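Glutamyl-tRNA synthetase, cytoplasmic (Saccharomyces cerevisiae, PDB 2HRA) attaches glutamate to tRNA(Glu) in a two-step reaction that uses ATP to activate the amino acid, and its N-terminal GST-like domain joins a complex with Arc1p and methionyl-tRNA synthetase. Local coordinates at residues Asp72-Ile77 with Asp139-Gly144; Lys65-Thr70 with Thr78-Ala83. All coordinates share one frame; numbering follows the deposited sequence.

In the fold
Both contacts use helix 73-80, at different places. The centre of contact 1 is about 5 Å from the chain centre. There the first turns of the helix meet helix 137-148 through buried carbon atoms alone. The centre of contact 2 is about 14 Å from it. There the last turn of the same helix meets the end of strand 64-66 and the turn after it, and a lysine and an aspartate bring charge to a partly buried site. The two contact centres are about 10 Å apart. L66 packs on the backbone of K76 and I77, and A69 touches K76. The helix therefore stands between the sheet of the GST-like domain and its helical part.

Contact 1: Asp72-Ile77 with Asp139-Gly144; sequences DVFNKI and DVACWG
The ring of F74 reaches from helix 73-80 to V140 and A141 on helix 137-148. The far end of the ring does the touching. CE1 of F74 lies 3.8 Å from CG1 of V140, and this methyl comes at the ring edge, near its plane. On the other flank, CE2 of F74 lies 3.7 Å from CB of A141, which approaches obliquely. CZ of F74 is 3.8 Å from CB of A141, so the ring end meets both side chains, which lie in roughly perpendicular directions from CZ. F74 CG is anti to the backbone N (chi1 -174°), which carries the ring out from its helix toward the other. A35 of helix 34-46 and V97 and Q101 of helix 90-104 touch F74 as well. Further out, V140 rests on I42, and A141 on A100. At the start of the F74 helix, ND2 of N75 gives a 2.7 Å hydrogen bond to OD1 of D72 on its syn side, 22° out of the carboxylate plane, tying the N-cap residue to the first turn through side chains. With an alanine in place of F74, V140 and A141 would probably lose their partner on helix 73-80, and a gap would be likely between the helices. The pairing is wholly apolar, consistent with a hydrophobic core at the join between the sheet and helical parts of this GST-like domain.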
ATOM      1  N   ASP A  72     -12.379   1.719  -5.856  1.00 32.87           N
ATOM      2  CA  ASP A  72     -11.969   0.389  -5.406  1.00 33.01           C
ATOM      3  C   ASP A  72     -10.749  -0.069  -6.199  1.00 32.48           C
ATOM      4  O   ASP A  72     -10.702  -1.211  -6.651  1.00 32.52           O
ATOM      5  CB  ASP A  72     -13.148  -0.581  -5.578  1.00 33.97           C
ATOM      6  CG  ASP A  72     -13.111  -1.786  -4.622  1.00 36.60           C
ATOM      7  OD1 ASP A  72     -12.424  -1.755  -3.571  1.00 38.32           O
ATOM      8  OD2 ASP A  72     -13.812  -2.787  -4.953  1.00 42.95           O
ATOM      9  N   VAL A  73      -9.757   0.819  -6.346  1.00 31.66           N
ATOM     10  CA  VAL A  73      -8.596   0.550  -7.214  1.00 30.44           C
ATOM     11  C   VAL A  73      -7.734  -0.636  -6.716  1.00 29.89           C
ATOM     12  O   VAL A  73      -7.382  -1.529  -7.506  1.00 29.61           O
ATOM     13  CB  VAL A  73      -7.699   1.815  -7.386  1.00 30.16           C
ATOM     14  CG1 VAL A  73      -6.410   1.460  -8.121  1.00 30.38           C
ATOM     15  CG2 VAL A  73      -8.458   2.951  -8.128  1.00 30.33           C
ATOM     16  N   PHE A  74      -7.393  -0.644  -5.428  1.00 28.69           N
ATOM     17  CA  PHE A  74      -6.612  -1.730  -4.846  1.00 28.41           C
ATOM     18  C   PHE A  74      -7.233  -3.067  -5.212  1.00 28.75           C
ATOM     19  O   PHE A  74      -6.564  -3.948  -5.787  1.00 29.35           O
ATOM     20  CB  PHE A  74      -6.528  -1.630  -3.329  1.00 27.94           C
ATOM     21  CG  PHE A  74      -5.616  -2.665  -2.714  1.00 27.20           C
ATOM     22  CD1 PHE A  74      -4.242  -2.570  -2.862  1.00 25.43           C
ATOM     23  CD2 PHE A  74      -6.134  -3.729  -1.992  1.00 26.62           C
ATOM     24  CE1 PHE A  74      -3.392  -3.532  -2.306  1.00 27.00           C
ATOM     25  CE2 PHE A  74      -5.293  -4.676  -1.422  1.00 29.94           C
ATOM     26  CZ  PHE A  74      -3.918  -4.573  -1.576  1.00 27.47           C
ATOM     27  N   ASN A  75      -8.509  -3.228  -4.876  1.00 28.69           N
ATOM     28  CA  ASN A  75      -9.169  -4.498  -5.110  1.00 28.77           C
ATOM     29  C   ASN A  75      -9.260  -4.874  -6.585  1.00 28.71           C
ATOM     30  O   ASN A  75      -9.300  -6.062  -6.932  1.00 27.31           O
ATOM     31  CB  ASN A  75     -10.556  -4.490  -4.507  1.00 29.49           C
ATOM     32  CG  ASN A  75     -10.541  -4.676  -3.005  1.00 31.91           C
ATOM     33  OD1 ASN A  75      -9.810  -5.514  -2.468  1.00 35.50           O
ATOM     34  ND2 ASN A  75     -11.372  -3.905  -2.315  1.00 36.44           N
ATOM     35  N   LYS A  76      -9.337  -3.866  -7.443  1.00 28.59           N
ATOM     36  CA  LYS A  76      -9.338  -4.105  -8.858  1.00 28.62           C
ATOM     37  C   LYS A  76      -7.980  -4.644  -9.313  1.00 28.12           C
ATOM     38  O   LYS A  76      -7.936  -5.519 -10.150  1.00 27.43           O
ATOM     39  CB  LYS A  76      -9.760  -2.845  -9.622  1.00 29.00           C
ATOM     40  CG  LYS A  76     -11.232  -2.495  -9.422  1.00 31.20           C
ATOM     41  CD  LYS A  76     -11.691  -1.341 -10.291  1.00 31.56           C
ATOM     42  CE  LYS A  76     -13.195  -1.391 -10.542  1.00 32.34           C
ATOM     43  NZ  LYS A  76     -14.017  -0.978  -9.375  1.00 29.07           N
ATOM     44  N   ILE A  77      -6.876  -4.171  -8.739  1.00 27.21           N
ATOM     45  CA  ILE A  77      -5.556  -4.704  -9.134  1.00 27.15           C
ATOM     46  C   ILE A  77      -5.462  -6.185  -8.742  1.00 27.51           C
ATOM     47  O   ILE A  77      -5.049  -7.073  -9.505  1.00 26.99           O
ATOM     48  CB  ILE A  77      -4.430  -3.918  -8.451  1.00 27.39           C
ATOM     49  CG1 ILE A  77      -4.476  -2.444  -8.873  1.00 26.93           C
ATOM     50  CG2 ILE A  77      -3.048  -4.553  -8.761  1.00 27.59           C
ATOM     51  CD1 ILE A  77      -3.637  -1.549  -7.975  1.00 23.00           C
ATOM     52  N   ASP A 139      -1.332  -7.759   3.874  1.00 25.42           N
ATOM     53  CA  ASP A 139      -0.127  -7.082   4.305  1.00 25.71           C
ATOM     54  C   ASP A 139       0.131  -5.852   3.437  1.00 26.12           C
ATOM     55  O   ASP A 139       0.556  -4.816   3.932  1.00 26.55           O
ATOM     56  CB  ASP A 139       1.078  -8.039   4.229  1.00 25.53           C
ATOM     57  CG  ASP A 139       0.919  -9.235   5.129  1.00 25.83           C
ATOM     58  OD1 ASP A 139       0.567 -10.325   4.600  1.00 25.65           O
ATOM     59  OD2 ASP A 139       1.104  -9.085   6.360  1.00 24.86           O
ATOM     60  N   VAL A 140      -0.136  -5.963   2.138  1.00 25.74           N
ATOM     61  CA  VAL A 140       0.166  -4.871   1.207  1.00 25.44           C
ATOM     62  C   VAL A 140      -0.711  -3.679   1.510  1.00 25.72           C
ATOM     63  O   VAL A 140      -0.248  -2.540   1.578  1.00 26.92           O
ATOM     64  CB  VAL A 140      -0.008  -5.352  -0.258  1.00 24.96           C
ATOM     65  CG1 VAL A 140       0.141  -4.230  -1.234  1.00 25.63           C
ATOM     66  CG2 VAL A 140       0.992  -6.475  -0.570  1.00 25.06           C
ATOM     67  N   ALA A 141      -1.980  -3.948   1.730  1.00 26.26           N
ATOM     68  CA  ALA A 141      -2.923  -2.899   2.023  1.00 26.76           C
ATOM     69  C   ALA A 141      -2.625  -2.237   3.355  1.00 26.72           C
ATOM     70  O   ALA A 141      -2.674  -1.000   3.449  1.00 27.22           O
ATOM     71  CB  ALA A 141      -4.359  -3.450   1.979  1.00 27.12           C
ATOM     72  N   CYS A 142      -2.308  -3.029   4.393  1.00 25.82           N
ATOM     73  CA  CYS A 142      -2.049  -2.446   5.707  1.00 25.94           C
ATOM     74  C   CYS A 142      -0.723  -1.720   5.739  1.00 25.98           C
ATOM     75  O   CYS A 142      -0.612  -0.660   6.372  1.00 25.73           O
ATOM     76  CB  CYS A 142      -2.160  -3.488   6.828  1.00 26.36           C
ATOM     77  SG  CYS A 142      -3.836  -4.139   7.069  1.00 26.67           S
ATOM     78  N   TRP A 143       0.273  -2.239   5.038  1.00 25.45           N
ATOM     79  CA  TRP A 143       1.570  -1.566   5.009  1.00 26.84           C
ATOM     80  C   TRP A 143       1.485  -0.229   4.285  1.00 27.13           C
ATOM     81  O   TRP A 143       1.963   0.794   4.794  1.00 27.60           O
ATOM     82  CB  TRP A 143       2.643  -2.407   4.358  1.00 26.57           C
ATOM     83  CG  TRP A 143       4.042  -1.934   4.717  1.00 26.15           C
ATOM     84  CD1 TRP A 143       4.802  -2.420   5.708  1.00 26.71           C
ATOM     85  CD2 TRP A 143       4.836  -0.918   4.055  1.00 27.14           C
ATOM     86  NE1 TRP A 143       6.018  -1.778   5.730  1.00 27.48           N
ATOM     87  CE2 TRP A 143       6.054  -0.842   4.733  1.00 25.78           C
ATOM     88  CE3 TRP A 143       4.611  -0.044   2.971  1.00 26.83           C
ATOM     89  CZ2 TRP A 143       7.066   0.063   4.372  1.00 27.70           C
ATOM     90  CZ3 TRP A 143       5.602   0.833   2.613  1.00 25.99           C
ATOM     91  CH2 TRP A 143       6.825   0.874   3.300  1.00 25.65           C
ATOM     92  N   GLY A 144       0.865  -0.235   3.116  1.00 27.59           N
ATOM     93  CA  GLY A 144       0.631   0.991   2.349  1.00 27.89           C
ATOM     94  C   GLY A 144      -0.150   2.026   3.119  1.00 28.35           C
ATOM     95  O   GLY A 144       0.231   3.194   3.171  1.00 29.72           O
TER

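Contact 2: Lys65-Thr70 with Thr78-Ala83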
ATOM      1  N   LYS A  65      -5.686   5.330 -10.358  1.00 26.45           N
ATOM      2  CA  LYS A  65      -6.647   4.933 -11.351  1.00 27.70           C
ATOM      3  C   LYS A  65      -6.082   3.673 -12.010  1.00 28.24           C
ATOM      4  O   LYS A  65      -4.925   3.650 -12.351  1.00 28.56           O
ATOM      5  CB  LYS A  65      -6.732   6.081 -12.350  1.00 28.27           C
ATOM      6  CG  LYS A  65      -7.975   6.227 -13.135  1.00 30.73           C
ATOM      7  CD  LYS A  65      -7.661   7.134 -14.323  1.00 32.72           C
ATOM      8  CE  LYS A  65      -8.813   7.900 -14.823  1.00 35.57           C
ATOM      9  NZ  LYS A  65      -8.298   8.687 -15.995  1.00 38.51           N
ATOM     10  N   LEU A  66      -6.876   2.620 -12.136  1.00 29.09           N
ATOM     11  CA  LEU A  66      -6.453   1.426 -12.872  1.00 29.41           C
ATOM     12  C   LEU A  66      -7.217   1.415 -14.167  1.00 30.12           C
ATOM     13  O   LEU A  66      -8.425   1.179 -14.162  1.00 30.29           O
ATOM     14  CB  LEU A  66      -6.780   0.142 -12.114  1.00 29.85           C
ATOM     15  CG  LEU A  66      -6.369  -1.129 -12.868  1.00 29.07           C
ATOM     16  CD1 LEU A  66      -4.860  -1.153 -13.064  1.00 28.32           C
ATOM     17  CD2 LEU A  66      -6.853  -2.366 -12.135  1.00 33.21           C
ATOM     18  N   ASP A  67      -6.499   1.629 -15.268  1.00 30.88           N
ATOM     19  CA  ASP A  67      -7.099   1.827 -16.581  1.00 31.20           C
ATOM     20  C   ASP A  67      -8.071   3.026 -16.467  1.00 31.52           C
ATOM     21  O   ASP A  67      -7.620   4.148 -16.264  1.00 31.02           O
ATOM     22  CB  ASP A  67      -7.684   0.514 -17.114  1.00 31.45           C
ATOM     23  CG  ASP A  67      -6.599  -0.529 -17.384  1.00 31.93           C
ATOM     24  OD1 ASP A  67      -5.506  -0.140 -17.841  1.00 29.74           O
ATOM     25  OD2 ASP A  67      -6.824  -1.732 -17.121  1.00 34.84           O
ATOM     26  N   ASP A  68      -9.374   2.823 -16.547  1.00 32.13           N
ATOM     27  CA  ASP A  68     -10.281   3.963 -16.344  1.00 32.83           C
ATOM     28  C   ASP A  68     -10.968   3.951 -14.983  1.00 32.41           C
ATOM     29  O   ASP A  68     -11.712   4.895 -14.642  1.00 33.06           O
ATOM     30  CB  ASP A  68     -11.277   4.043 -17.480  1.00 33.50           C
ATOM     31  CG  ASP A  68     -10.606   4.448 -18.794  1.00 35.88           C
ATOM     32  OD1 ASP A  68      -9.619   5.235 -18.751  1.00 39.47           O
ATOM     33  OD2 ASP A  68     -11.054   3.989 -19.863  1.00 38.66           O
ATOM     34  N   ALA A  69     -10.694   2.917 -14.190  1.00 30.79           N
ATOM     35  CA  ALA A  69     -11.381   2.734 -12.919  1.00 30.40           C
ATOM     36  C   ALA A  69     -10.736   3.586 -11.841  1.00 29.54           C
ATOM     37  O   ALA A  69      -9.556   3.449 -11.597  1.00 28.57           O
ATOM     38  CB  ALA A  69     -11.362   1.274 -12.501  1.00 30.03           C
ATOM     39  N   THR A  70     -11.535   4.449 -11.202  1.00 29.67           N
ATOM     40  CA  THR A  70     -11.100   5.260 -10.052  1.00 29.06           C
ATOM     41  C   THR A  70     -11.610   4.774  -8.679  1.00 30.00           C
ATOM     42  O   THR A  70     -11.148   5.250  -7.632  1.00 28.81           O
ATOM     43  CB  THR A  70     -11.607   6.726 -10.204  1.00 29.64           C
ATOM     44  OG1 THR A  70     -13.010   6.717 -10.472  1.00 27.28           O
ATOM     45  CG2 THR A  70     -10.907   7.440 -11.324  1.00 28.97           C
ATOM     46  N   THR A  78      -5.947  -6.409  -7.540  1.00 27.57           N
ATOM     47  CA  THR A  78      -5.874  -7.640  -6.802  1.00 28.07           C
ATOM     48  C   THR A  78      -6.686  -8.756  -7.479  1.00 28.77           C
ATOM     49  O   THR A  78      -6.225  -9.879  -7.555  1.00 28.57           O
ATOM     50  CB  THR A  78      -6.358  -7.316  -5.392  1.00 29.09           C
ATOM     51  OG1 THR A  78      -5.208  -7.083  -4.544  1.00 29.89           O
ATOM     52  CG2 THR A  78      -7.336  -8.314  -4.879  1.00 29.04           C
ATOM     53  N   SER A  79      -7.863  -8.400  -7.981  1.00 28.77           N
ATOM     54  CA  SER A  79      -8.774  -9.326  -8.640  1.00 30.41           C
ATOM     55  C   SER A  79      -8.399  -9.544 -10.106  1.00 30.88           C
ATOM     56  O   SER A  79      -8.585 -10.645 -10.664  1.00 30.93           O
ATOM     57  CB  SER A  79     -10.197  -8.779  -8.513  1.00 30.93           C
ATOM     58  OG  SER A  79     -11.068  -9.486  -9.366  1.00 32.28           O
ATOM     59  N   LYS A  80      -7.872  -8.494 -10.728  1.00 31.38           N
ATOM     60  CA  LYS A  80      -7.365  -8.564 -12.096  1.00 32.40           C
ATOM     61  C   LYS A  80      -6.146  -9.464 -12.145  1.00 32.62           C
ATOM     62  O   LYS A  80      -5.987 -10.252 -13.088  1.00 33.43           O
ATOM     63  CB  LYS A  80      -6.966  -7.177 -12.579  1.00 32.61           C
ATOM     64  CG  LYS A  80      -6.833  -7.015 -14.073  1.00 35.15           C
ATOM     65  CD  LYS A  80      -6.179  -5.661 -14.359  1.00 38.35           C
ATOM     66  CE  LYS A  80      -6.729  -4.980 -15.575  1.00 40.31           C
ATOM     67  NZ  LYS A  80      -6.261  -5.630 -16.832  1.00 43.87           N
ATOM     68  N   PHE A  81      -5.272  -9.331 -11.152  1.00 32.48           N
ATOM     69  CA  PHE A  81      -4.060 -10.146 -11.120  1.00 32.85           C
ATOM     70  C   PHE A  81      -4.172 -11.241 -10.073  1.00 33.36           C
ATOM     71  O   PHE A  81      -3.285 -11.426  -9.243  1.00 33.10           O
ATOM     72  CB  PHE A  81      -2.835  -9.252 -10.939  1.00 32.99           C
ATOM     73  CG  PHE A  81      -2.640  -8.297 -12.080  1.00 31.94           C
ATOM     74  CD1 PHE A  81      -3.028  -6.979 -11.979  1.00 32.28           C
ATOM     75  CD2 PHE A  81      -2.125  -8.749 -13.289  1.00 33.97           C
ATOM     76  CE1 PHE A  81      -2.871  -6.117 -13.034  1.00 32.04           C
ATOM     77  CE2 PHE A  81      -1.971  -7.894 -14.345  1.00 32.44           C
ATOM     78  CZ  PHE A  81      -2.352  -6.575 -14.220  1.00 32.41           C
ATOM     79  N   ALA A  82      -5.268 -11.996 -10.157  1.00 33.57           N
ATOM     80  CA  ALA A  82      -5.589 -13.003  -9.142  1.00 34.09           C
ATOM     81  C   ALA A  82      -4.564 -14.136  -9.087  1.00 33.91           C
ATOM     82  O   ALA A  82      -4.334 -14.709  -8.021  1.00 34.75           O
ATOM     83  CB  ALA A  82      -6.985 -13.560  -9.382  1.00 34.69           C
ATOM     84  N   ALA A  83      -3.930 -14.417 -10.226  1.00 33.02           N
ATOM     85  CA  ALA A  83      -2.833 -15.378 -10.320  1.00 32.89           C
ATOM     86  C   ALA A  83      -1.677 -15.049  -9.400  1.00 32.65           C
ATOM     87  O   ALA A  83      -1.050 -15.959  -8.861  1.00 32.79           O
ATOM     88  CB  ALA A  83      -2.321 -15.473 -11.770  1.00 32.78           C
TER
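Strand 64-66 ends in a type II' beta turn from L66 to A69. Two backbone hydrogen bonds close it: L66 N to A69 O and A69 N to L66 O, each 2.9 Å. D67 is the second residue of the turn and has a positive phi (57°). The other segment holds the end of helix 73-80 (78-80) and the residues after it, and F81 is the first to leave the helical conformation. The backbones stay well apart, with 10.1 Å between the CA atoms of L66 and K80. Side chains therefore make the contact, and K80 is the one that spans the gap. Its CG is anti to the backbone N (chi1 -162°), and the chain bends at chi3 and chi4 to bring its end to D67. Midway, CD of K80 lies 4.0 Å from CD2 of L66, an apolar touch between obliquely crossing chains. Nearer the tip, CE of K80 is 3.6 Å from OD2 of D67. The ammonium NZ of K80 is 3.9 Å from OD2 of D67, a long salt bridge. Both charged groups have stronger polar partners on strand 21-26. NZ of K80 hydrogen-bonds to OG of S21, and OD1 of D67 accepts from the backbone N of T22. OD2 of D67 makes a weak hydrogen bond with OG of S21, so S21 sits beside both charges. On the helix side, CG of K80 lies over one face of the F81 ring, offset toward the rim. Strand 64-66 pairs antiparallel with strand 21-26, with backbone bonds joining K65 to T24 and D67 to T22. L66 also packs on S21, while F81 touches S21 and S50. The contact places the end of helix 73-80 beside strand 64-66, an outermost strand of the sheet.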